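Local atomic coordinates of putative isomerase (Streptomyces coelicolor A3, PDB entry 2OQH), a protein that is a putative isomerase of the enolase superfamily that may dehydrate D-glucarate to 5-dehydro-4-deoxy-D-glucarate. Residues A[129-134]-A[322-327]. Numbering follows the deposited sequence.
Sequences PITALI and AIDSMY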
loop_
_atom_site.group_PDB
_atom_site.type_symbol
_atom_site.label_atom_id
_atom_site.label_comp_id
_atom_site.label_asym_id
_atom_site.label_seq_id
_atom_site.Cartn_x
_atom_site.Cartn_y
_atom_site.Cartn_z
ATOM N N PRO A 129 -8.586 -6.671 7.524
ATOM C CA PRO A 129 -7.454 -7.268 8.238
ATOM C C PRO A 129 -6.114 -6.733 7.724
ATOM O O PRO A 129 -5.963 -6.459 6.526
ATOM C CB PRO A 129 -7.612 -8.760 7.949
ATOM C CG PRO A 129 -9.074 -8.918 7.673
ATOM C CD PRO A 129 -9.376 -7.709 6.841
ATOM N N ILE A 130 -5.145 -6.574 8.620
ATOM C CA ILE A 130 -3.831 -6.097 8.202
ATOM C C ILE A 130 -2.747 -7.090 8.597
ATOM O O ILE A 130 -2.991 -8.013 9.366
ATOM C CB ILE A 130 -3.503 -4.699 8.779
ATOM C CG1 ILE A 130 -3.445 -4.744 10.306
ATOM C CG2 ILE A 130 -4.548 -3.703 8.307
ATOM C CD1 ILE A 130 -2.943 -3.464 10.919
ATOM N N THR A 131 -1.553 -6.881 8.059
ATOM C CA THR A 131 -0.414 -7.763 8.283
ATOM C C THR A 131 0.657 -7.189 9.205
ATOM O O THR A 131 0.910 -5.984 9.212
ATOM C CB THR A 131 0.253 -8.087 6.939
ATOM O OG1 THR A 131 -0.752 -8.511 6.010
ATOM C CG2 THR A 131 1.306 -9.174 7.101
ATOM N N ALA A 132 1.296 -8.071 9.967
ATOM C CA ALA A 132 2.362 -7.675 10.878
ATOM C C ALA A 132 3.706 -7.921 10.202
ATOM O O ALA A 132 3.978 -9.029 9.749
ATOM C CB ALA A 132 2.274 -8.492 12.167
ATOM N N LEU A 133 4.544 -6.893 10.129
ATOM C CA LEU A 133 5.854 -7.045 9.508
ATOM C C LEU A 133 6.942 -7.297 10.534
ATOM O O LEU A 133 7.036 -6.584 11.536
ATOM C CB LEU A 133 6.237 -5.789 8.714
ATOM C CG LEU A 133 7.691 -5.762 8.202
ATOM C CD1 LEU A 133 7.884 -6.789 7.083
ATOM C CD2 LEU A 133 8.035 -4.372 7.694
ATOM N N ILE A 134 7.766 -8.311 10.295
ATOM C CA ILE A 134 8.873 -8.573 11.202
ATOM C C ILE A 134 10.175 -8.508 10.411
ATOM O O ILE A 134 10.271 -9.045 9.305
ATOM C CB ILE A 134 8.767 -9.954 11.893
ATOM C CG1 ILE A 134 8.692 -11.068 10.853
ATOM C CG2 ILE A 134 7.556 -9.992 12.801
ATOM C CD1 ILE A 134 8.730 -12.464 11.478
ATOM N N ALA A 322 -5.436 -10.210 4.125
ATOM C CA ALA A 322 -5.000 -9.245 5.122
ATOM C C ALA A 322 -4.002 -8.378 4.368
ATOM O O ALA A 322 -2.978 -8.874 3.920
ATOM C CB ALA A 322 -4.315 -9.949 6.284
ATOM N N ILE A 323 -4.302 -7.093 4.218
ATOM C CA ILE A 323 -3.417 -6.193 3.478
ATOM C C ILE A 323 -2.173 -5.801 4.252
ATOM O O ILE A 323 -2.106 -5.985 5.466
ATOM C CB ILE A 323 -4.134 -4.877 3.092
ATOM C CG1 ILE A 323 -4.435 -4.067 4.356
ATOM C CG2 ILE A 323 -5.419 -5.180 2.325
ATOM C CD1 ILE A 323 -4.968 -2.655 4.089
ATOM N N ASP A 324 -1.185 -5.274 3.531
ATOM C CA ASP A 324 0.046 -4.790 4.142
ATOM C C ASP A 324 -0.298 -3.391 4.612
ATOM O O ASP A 324 -0.925 -2.625 3.883
ATOM C CB ASP A 324 1.187 -4.705 3.122
ATOM C CG ASP A 324 1.894 -6.034 2.917
ATOM O OD1 ASP A 324 1.608 -6.988 3.675
ATOM O OD2 ASP A 324 2.749 -6.117 2.006
ATOM N N SER A 325 0.085 -3.052 5.831
ATOM C CA SER A 325 -0.220 -1.726 6.341
ATOM C C SER A 325 0.676 -1.387 7.500
ATOM O O SER A 325 0.725 -2.114 8.487
ATOM C CB SER A 325 -1.680 -1.640 6.792
ATOM O OG SER A 325 -1.936 -0.393 7.430
HETATM N N MSE A 326 1.396 -0.281 7.373
HETATM C CA MSE A 326 2.273 0.141 8.450
HETATM C C MSE A 326 1.534 1.154 9.306
HETATM O O MSE A 326 2.150 1.903 10.062
HETATM C CB MSE A 326 3.567 0.755 7.900
HETATM C CG MSE A 326 4.555 -0.265 7.327
HETATM SE SE MSE A 326 4.439 -2.026 8.174
HETATM C CE MSE A 326 3.626 -2.967 6.688
ATOM N N TYR A 327 0.205 1.155 9.193
ATOM C CA TYR A 327 -0.629 2.083 9.950
ATOM C C TYR A 327 -0.571 1.845 11.458
ATOM O O TYR A 327 -0.857 2.758 12.237
ATOM C CB TYR A 327 -2.090 2.012 9.490
ATOM C CG TYR A 327 -2.979 3.047 10.163
ATOM C CD1 TYR A 327 -2.801 4.409 9.920
ATOM C CD2 TYR A 327 -3.963 2.668 11.077
ATOM C CE1 TYR A 327 -3.580 5.376 10.576
ATOM C CE2 TYR A 327 -4.753 3.629 11.744
ATOM C CZ TYR A 327 -4.551 4.983 11.485
ATOM O OH TYR A 327 -5.303 5.944 12.135
#
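Ile323 joins the two segments through both its backbone N and its carbonyl O: the N donates to Pro129 O at 2.9 Å, and Ile323 O receives Thr131 N at 2.8 Å, a weak bond bent to 123° at the hydrogen. The same oxygen also takes the hydroxyl of Thr131, with OG1 2.9 Å from Ile323 O and lying above the carbonyl plane, 69° out of it, so that one residue grips a single acceptor through backbone and side chain. With chi1 at -50°, OG1 sits beside its own backbone N, which lets both donors reach Ile323 O. With an alanine at this position the hydroxyl is gone, and Ile323 O would probably be left to the weak, bent amide bond. Two CA-H...O contacts, from Ala322 to Pro129 O and from Ile130 to Ile323 O, supplement these bonds. Among the polar side chains, Asp324 OD1 lies 3.7 Å from Thr131 OG1, and its long, weak ion pair is with Arg195, whose NH2 also bonds Ala322 O. Within 322-327, Ser325 OG accepts from Tyr327 N in an ST turn.

Apolar contacts gather where Ile130 and Ile323 point to the same face. The CG2 branch of Ile130 meets Ile323 CG1 at 4.0 Å and Ser325 CB at 3.8 Å, the two isoleucines crossing at a slant, while Val313 of helix 303-315 packs on Ile323. Two further apolar contacts lie at the ends: Pro129 CB touches Ala322 CB, and, where the chains have diverged, Leu133 CB still meets the selenium of Met326 at 4.2 Å.

The short, weakly bonded strand 323-324 pairs parallel with 127-134, which also pairs with 166-170; this brings the last parallel strand back to the first, the closure characteristic of the modified TIM barrel, (beta/alpha)7-beta, of the enolase superfamily.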